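PDB 6PNR: alpha-glucosidase from [Eubacterium] rectale, which probably cleaves the alpha-glycosidic bond of sulfoquinovosides, the sulfonated sugars derived from sulfolipid, as a glycoside hydrolase of family 31. Local coordinates for residues L329-E332 and G333-G337; L349-G353 and E354-G358. All coordinates share one frame; numbering follows the deposited sequence.

Interaction 1: residues L329-E332 and G333-G337; sequences LYKE and GKEKG. With SO4 (sulfate ion), chain F.
Leu329 meets Gly333 through its carbonyl, O accepting from Gly333 N one turn further on, while its side chain packs on Ile374 and Tyr378 of helix 365-380. Tyr330 continues the backbone ladder to Lys334. Its ring comes near the aliphatic part of that lysine, CE1 lying 4.1 Å from Lys334 CD where the two side chains run at a slant to each other. Beyond this touch their polar ends share a water, which is 3.0 Å from Tyr330 OH and accepts from Lys334 NZ at 3.1 Å; the tyrosine ring also stacks on Phe339. Lys331 holds Glu335 by the same i to i+4 backbone bond, but the side chains make no salt bridge: Glu335 OE2 sits against the methylene Lys331 CE at 3.3 Å, with Lys331 NZ a further step away at 4.4 Å. Glu332 forms a salt bridge with Lys336. With CG opposite the backbone N (chi1 178°) and an extended chain, it runs alongside the lysine, and its OE2 is met by Lys336 NZ at 2.9 Å on the anti side, 24° out of the carboxylate plane. The same oxygen accepts from Trp370 NE1, so two donors grip it. Lys336 NZ in turn donates at 2.6 Å to O3 of a sulfate ion, probably from the crystallisation liquor, which Tyr338 OH also bonds. An alanine in place of Glu332 would probably leave Lys336 without its carboxylate mate and Trp370 NE1 without this acceptor. Gly337, with positive phi (66°), bends the chain away from the last turn, and its N bonds back to Lys334 O at 3.2 Å: the Schellman motif that ends helix 328-335.

Interaction 2: residues L349-G353 and E354-G358; sequences LVDFG and EFYCG
Val350 and Cys357 exchange two backbone hydrogen bonds, Val350 N to Cys357 O at 2.9 Å and Cys357 N to Val350 O at 3.0 Å. Nearer the turn, Phe352 N donates to Phe355 O. Polar side-chain bonds brace the turn: Asp351 OD1 accepts from Gly353 N at 2.8 Å, well above the carboxylate plane, forming an Asx turn, and weakly from Glu354 N. A water links Asp351 OD2 to Glu354 N, and the glutamate's carboxylate reaches Ser282. This is a beta hairpin of strands 349-351 and 356-359 within the family 31 TIM-barrel domain; the side chain of Phe355 is about 5 Å from the bound aza-sugar inhibitor, and Phe352 O bonds Arg286 of its pocket. Among the apolar contacts, Phe352 CB rests over one face of the Phe355 ring, a CH-pi contact; Phe355 CG lies between backbone N and carbonyl carbon (chi1 62°), which turns that face to it. Cys357 meets the Phe352 ring obliquely in a sulfur-aromatic contact, SG 4.6 Å from the centroid. Across the hairpin, Asp351 OD1 lies over one face of the Tyr356 ring, offset toward its rim, carboxylate and ring planes 27° apart.

Overall arrangement
Along the chain the two contacts follow in series, neither nesting nor crossing: interaction 1 spans the turns of helix 328-335 and its C-terminal end, and interaction 2 then closes the hairpin of strands 349-351 and 356-359. Strand 322-324, which precedes the helix, pairs with strand 356-359, so the helix and the links flanking it form an excursion that the hairpin brings back to that strand. Their centres are about 16 Å apart, yet they touch, Tyr330 OH lying 3.6 Å from Leu349 CD2. Helix 365-380 packs against Leu329, whereas the turn of the hairpin faces the inhibitor pocket, so the pair runs from the periphery inward.

Interaction 1: residues L329-E332 and G333-G337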
ATOM      1  N   LEU A 329      19.616  -4.687  35.890  1.00 34.03           N
ATOM      2  CA  LEU A 329      18.201  -4.631  36.234  1.00 32.52           C
ATOM      3  C   LEU A 329      17.402  -5.694  35.486  1.00 31.34           C
ATOM      4  O   LEU A 329      16.422  -6.221  36.024  1.00 30.44           O
ATOM      5  CB  LEU A 329      17.656  -3.225  35.976  1.00 33.21           C
ATOM      6  CG  LEU A 329      18.142  -2.179  36.988  1.00 36.67           C
ATOM      7  CD1 LEU A 329      17.676  -0.779  36.601  1.00 31.40           C
ATOM      8  CD2 LEU A 329      17.680  -2.530  38.413  1.00 37.79           C
ATOM      9  N   TYR A 330      17.805  -6.045  34.260  1.00 29.56           N
ATOM     10  CA  TYR A 330      17.164  -7.170  33.584  1.00 32.42           C
ATOM     11  C   TYR A 330      17.295  -8.447  34.404  1.00 34.02           C
ATOM     12  O   TYR A 330      16.332  -9.208  34.550  1.00 32.87           O
ATOM     13  CB  TYR A 330      17.761  -7.385  32.193  1.00 31.94           C
ATOM     14  CG  TYR A 330      17.212  -8.610  31.501  1.00 35.32           C
ATOM     15  CD1 TYR A 330      17.801  -9.858  31.671  1.00 36.16           C
ATOM     16  CD2 TYR A 330      16.088  -8.524  30.692  1.00 37.30           C
ATOM     17  CE1 TYR A 330      17.280 -10.982  31.056  1.00 37.71           C
ATOM     18  CE2 TYR A 330      15.568  -9.640  30.073  1.00 38.72           C
ATOM     19  CZ  TYR A 330      16.166 -10.866  30.256  1.00 38.18           C
ATOM     20  OH  TYR A 330      15.642 -11.974  29.627  1.00 41.84           O
ATOM     21  N   LYS A 331      18.495  -8.707  34.931  1.00 34.87           N
ATOM     22  CA  LYS A 331      18.717  -9.930  35.697  1.00 40.73           C
ATOM     23  C   LYS A 331      17.780  -9.996  36.897  1.00 36.50           C
ATOM     24  O   LYS A 331      17.144 -11.025  37.147  1.00 37.36           O
ATOM     25  CB  LYS A 331      20.182 -10.000  36.134  1.00 38.10           C
ATOM     26  CG  LYS A 331      20.556 -11.247  36.930  1.00 50.95           C
ATOM     27  CD  LYS A 331      21.971 -11.130  37.523  1.00 54.20           C
ATOM     28  CE  LYS A 331      22.238 -12.228  38.561  1.00 60.36           C
ATOM     29  NZ  LYS A 331      23.536 -12.050  39.279  1.00 61.78           N
ATOM     30  N   GLU A 332      17.658  -8.887  37.623  1.00 32.91           N
ATOM     31  CA  GLU A 332      16.758  -8.808  38.770  1.00 36.60           C
ATOM     32  C   GLU A 332      15.296  -8.962  38.360  1.00 40.94           C
ATOM     33  O   GLU A 332      14.530  -9.677  39.019  1.00 40.41           O
ATOM     34  CB  GLU A 332      16.976  -7.479  39.489  1.00 36.68           C
ATOM     35  CG  GLU A 332      16.069  -7.261  40.684  1.00 35.31           C
ATOM     36  CD  GLU A 332      16.391  -5.982  41.437  1.00 41.30           C
ATOM     37  OE1 GLU A 332      17.452  -5.376  41.187  1.00 41.93           O
ATOM     38  OE2 GLU A 332      15.574  -5.579  42.284  1.00 44.57           O
ATOM     39  N   GLY A 333      14.881  -8.290  37.282  1.00 40.50           N
ATOM     40  CA  GLY A 333      13.511  -8.449  36.813  1.00 36.96           C
ATOM     41  C   GLY A 333      13.212  -9.865  36.359  1.00 35.16           C
ATOM     42  O   GLY A 333      12.110 -10.381  36.577  1.00 34.21           O
ATOM     43  N   LYS A 334      14.181 -10.512  35.711  1.00 35.71           N
ATOM     44  CA  LYS A 334      13.993 -11.903  35.310  1.00 36.81           C
ATOM     45  C   LYS A 334      13.821 -12.800  36.530  1.00 43.22           C
ATOM     46  O   LYS A 334      12.935 -13.665  36.553  1.00 42.14           O
ATOM     47  CB  LYS A 334      15.175 -12.375  34.466  1.00 34.58           C
ATOM     48  CG  LYS A 334      15.128 -13.862  34.113  1.00 39.07           C
ATOM     49  CD  LYS A 334      16.329 -14.242  33.270  1.00 42.35           C
ATOM     50  CE  LYS A 334      16.185 -15.641  32.675  1.00 42.65           C
ATOM     51  NZ  LYS A 334      17.264 -15.881  31.679  1.00 56.43           N
ATOM     52  N   GLU A 335      14.653 -12.595  37.557  1.00 39.50           N
ATOM     53  CA  GLU A 335      14.555 -13.388  38.779  1.00 43.27           C
ATOM     54  C   GLU A 335      13.192 -13.237  39.433  1.00 41.98           C
ATOM     55  O   GLU A 335      12.588 -14.231  39.853  1.00 45.02           O
ATOM     56  CB  GLU A 335      15.661 -12.991  39.758  1.00 41.40           C
ATOM     57  CG  GLU A 335      17.043 -13.478  39.324  1.00 51.96           C
ATOM     58  CD  GLU A 335      18.187 -12.864  40.128  1.00 67.26           C
ATOM     59  OE1 GLU A 335      17.920 -11.998  41.002  1.00 61.18           O
ATOM     60  OE2 GLU A 335      19.356 -13.248  39.874  1.00 64.13           O
ATOM     61  N   LYS A 336      12.681 -12.008  39.511  1.00 37.58           N
ATOM     62  CA  LYS A 336      11.427 -11.741  40.200  1.00 37.67           C
ATOM     63  C   LYS A 336      10.201 -11.948  39.322  1.00 32.94           C
ATOM     64  O   LYS A 336       9.083 -11.710  39.789  1.00 40.72           O
ATOM     65  CB  LYS A 336      11.443 -10.314  40.763  1.00 34.06           C
ATOM     66  CG  LYS A 336      12.611 -10.071  41.702  1.00 37.25           C
ATOM     67  CD  LYS A 336      12.628  -8.670  42.280  1.00 44.11           C
ATOM     68  CE  LYS A 336      13.755  -8.532  43.301  1.00 40.91           C
ATOM     69  NZ  LYS A 336      13.782  -7.190  43.949  1.00 46.85           N
ATOM     70  N   GLY A 337      10.374 -12.383  38.081  1.00 31.39           N
ATOM     71  CA  GLY A 337       9.244 -12.648  37.201  1.00 34.46           C
ATOM     72  C   GLY A 337       8.444 -11.418  36.821  1.00 35.49           C
ATOM     73  O   GLY A 337       7.214 -11.485  36.746  1.00 36.08           O
TER
HETATM   74  S   SO4 F 704      10.676  -5.984  45.168  1.00 70.68           S
HETATM   75  O1  SO4 F 704       9.796  -4.965  44.600  1.00 63.74           O
HETATM   76  O2  SO4 F 704      10.534  -7.230  44.416  1.00 66.46           O
HETATM   77  O3  SO4 F 704      12.065  -5.527  45.089  1.00 67.71           O
HETATM   78  O4  SO4 F 704      10.319  -6.225  46.566  1.00 77.43           O
HETATM   79  O   HOH W   1      17.719 -14.118  29.228  1.00 47.72           O

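Interaction 2: residues L349-G353 and E354-G358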
ATOM      1  N   LEU A 349      11.194 -11.653  24.625  1.00 34.94           N
ATOM      2  CA  LEU A 349      12.320 -10.781  24.310  1.00 35.80           C
ATOM      3  C   LEU A 349      12.016 -10.081  22.995  1.00 38.06           C
ATOM      4  O   LEU A 349      11.974 -10.722  21.943  1.00 34.01           O
ATOM      5  CB  LEU A 349      13.630 -11.563  24.237  1.00 40.03           C
ATOM      6  CG  LEU A 349      14.216 -11.970  25.596  1.00 43.03           C
ATOM      7  CD1 LEU A 349      15.575 -12.606  25.429  1.00 41.52           C
ATOM      8  CD2 LEU A 349      14.316 -10.768  26.516  1.00 44.04           C
ATOM      9  N   VAL A 350      11.791  -8.772  23.059  1.00 30.42           N
ATOM     10  CA  VAL A 350      11.485  -7.972  21.878  1.00 30.01           C
ATOM     11  C   VAL A 350      12.786  -7.503  21.236  1.00 28.03           C
ATOM     12  O   VAL A 350      13.691  -7.009  21.922  1.00 32.37           O
ATOM     13  CB  VAL A 350      10.591  -6.778  22.248  1.00 32.14           C
ATOM     14  CG1 VAL A 350      10.300  -5.910  21.015  1.00 32.54           C
ATOM     15  CG2 VAL A 350       9.282  -7.274  22.896  1.00 33.01           C
ATOM     16  N   ASP A 351      12.867  -7.639  19.909  1.00 32.07           N
ATOM     17  CA  ASP A 351      14.014  -7.175  19.131  1.00 36.01           C
ATOM     18  C   ASP A 351      13.872  -5.681  18.857  1.00 30.30           C
ATOM     19  O   ASP A 351      12.950  -5.253  18.151  1.00 33.67           O
ATOM     20  CB  ASP A 351      14.109  -7.962  17.823  1.00 35.22           C
ATOM     21  CG  ASP A 351      15.316  -7.568  16.974  1.00 41.94           C
ATOM     22  OD1 ASP A 351      16.174  -6.795  17.445  1.00 37.26           O
ATOM     23  OD2 ASP A 351      15.410  -8.034  15.820  1.00 45.26           O
ATOM     24  N   PHE A 352      14.770  -4.879  19.416  1.00 31.16           N
ATOM     25  CA  PHE A 352      14.751  -3.439  19.194  1.00 29.82           C
ATOM     26  C   PHE A 352      15.734  -3.003  18.117  1.00 32.57           C
ATOM     27  O   PHE A 352      15.901  -1.798  17.894  1.00 33.76           O
ATOM     28  CB  PHE A 352      15.023  -2.705  20.509  1.00 25.94           C
ATOM     29  CG  PHE A 352      13.835  -2.679  21.421  1.00 29.61           C
ATOM     30  CD1 PHE A 352      12.923  -1.645  21.356  1.00 28.52           C
ATOM     31  CD2 PHE A 352      13.591  -3.726  22.293  1.00 27.32           C
ATOM     32  CE1 PHE A 352      11.806  -1.635  22.177  1.00 32.53           C
ATOM     33  CE2 PHE A 352      12.481  -3.729  23.108  1.00 29.67           C
ATOM     34  CZ  PHE A 352      11.581  -2.683  23.052  1.00 31.54           C
ATOM     35  N   GLY A 353      16.376  -3.955  17.442  1.00 30.15           N
ATOM     36  CA  GLY A 353      17.367  -3.659  16.423  1.00 30.76           C
ATOM     37  C   GLY A 353      18.758  -4.046  16.863  1.00 30.53           C
ATOM     38  O   GLY A 353      19.534  -3.189  17.303  1.00 30.52           O
ATOM     39  N   GLU A 354      19.080  -5.338  16.770  1.00 29.64           N
ATOM     40  CA  GLU A 354      20.376  -5.909  17.133  1.00 30.49           C
ATOM     41  C   GLU A 354      20.577  -5.981  18.644  1.00 34.38           C
ATOM     42  O   GLU A 354      21.713  -6.163  19.109  1.00 30.35           O
ATOM     43  CB  GLU A 354      21.542  -5.156  16.462  1.00 35.65           C
ATOM     44  CG  GLU A 354      21.443  -5.189  14.931  1.00 40.38           C
ATOM     45  CD  GLU A 354      22.274  -4.127  14.190  1.00 41.49           C
ATOM     46  OE1 GLU A 354      23.226  -3.553  14.756  1.00 38.15           O
ATOM     47  OE2 GLU A 354      21.964  -3.887  13.002  1.00 51.93           O
ATOM     48  N   PHE A 355      19.508  -5.820  19.428  1.00 28.67           N
ATOM     49  CA  PHE A 355      19.535  -6.163  20.844  1.00 32.73           C
ATOM     50  C   PHE A 355      18.110  -6.473  21.280  1.00 32.66           C
ATOM     51  O   PHE A 355      17.143  -6.027  20.660  1.00 33.79           O
ATOM     52  CB  PHE A 355      20.178  -5.058  21.712  1.00 31.17           C
ATOM     53  CG  PHE A 355      19.463  -3.712  21.692  1.00 32.49           C
ATOM     54  CD1 PHE A 355      19.689  -2.798  20.670  1.00 31.75           C
ATOM     55  CD2 PHE A 355      18.629  -3.341  22.734  1.00 30.69           C
ATOM     56  CE1 PHE A 355      19.071  -1.556  20.670  1.00 30.83           C
ATOM     57  CE2 PHE A 355      17.998  -2.097  22.743  1.00 29.36           C
ATOM     58  CZ  PHE A 355      18.228  -1.200  21.713  1.00 26.91           C
ATOM     59  N   TYR A 356      17.992  -7.262  22.345  1.00 34.07           N
ATOM     60  CA  TYR A 356      16.719  -7.816  22.792  1.00 34.01           C
ATOM     61  C   TYR A 356      16.442  -7.413  24.229  1.00 29.37           C
ATOM     62  O   TYR A 356      17.351  -7.428  25.068  1.00 30.49           O
ATOM     63  CB  TYR A 356      16.724  -9.344  22.681  1.00 37.33           C
ATOM     64  CG  TYR A 356      16.966  -9.814  21.271  1.00 44.36           C
ATOM     65  CD1 TYR A 356      18.259  -9.888  20.755  1.00 45.36           C
ATOM     66  CD2 TYR A 356      15.907 -10.170  20.449  1.00 43.63           C
ATOM     67  CE1 TYR A 356      18.489 -10.303  19.461  1.00 49.26           C
ATOM     68  CE2 TYR A 356      16.133 -10.600  19.146  1.00 50.39           C
ATOM     69  CZ  TYR A 356      17.426 -10.659  18.661  1.00 53.35           C
ATOM     70  OH  TYR A 356      17.658 -11.076  17.369  1.00 63.72           O
ATOM     71  N   CYS A 357      15.183  -7.092  24.519  1.00 29.73           N
ATOM     72  CA  CYS A 357      14.818  -6.548  25.819  1.00 30.31           C
ATOM     73  C   CYS A 357      13.551  -7.206  26.340  1.00 30.89           C
ATOM     74  O   CYS A 357      12.660  -7.569  25.574  1.00 33.11           O
ATOM     75  CB  CYS A 357      14.605  -5.024  25.754  1.00 30.14           C
ATOM     76  SG  CYS A 357      16.005  -4.154  25.017  1.00 34.37           S
ATOM     77  N   GLY A 358      13.479  -7.340  27.661  1.00 30.25           N
ATOM     78  CA  GLY A 358      12.231  -7.703  28.289  1.00 32.33           C
ATOM     79  C   GLY A 358      11.317  -6.500  28.428  1.00 28.53           C
ATOM     80  O   GLY A 358      11.762  -5.363  28.554  1.00 27.90           O
TER
HETATM   81  O   HOH W   2      18.341  -8.045  15.600  1.00 46.13           O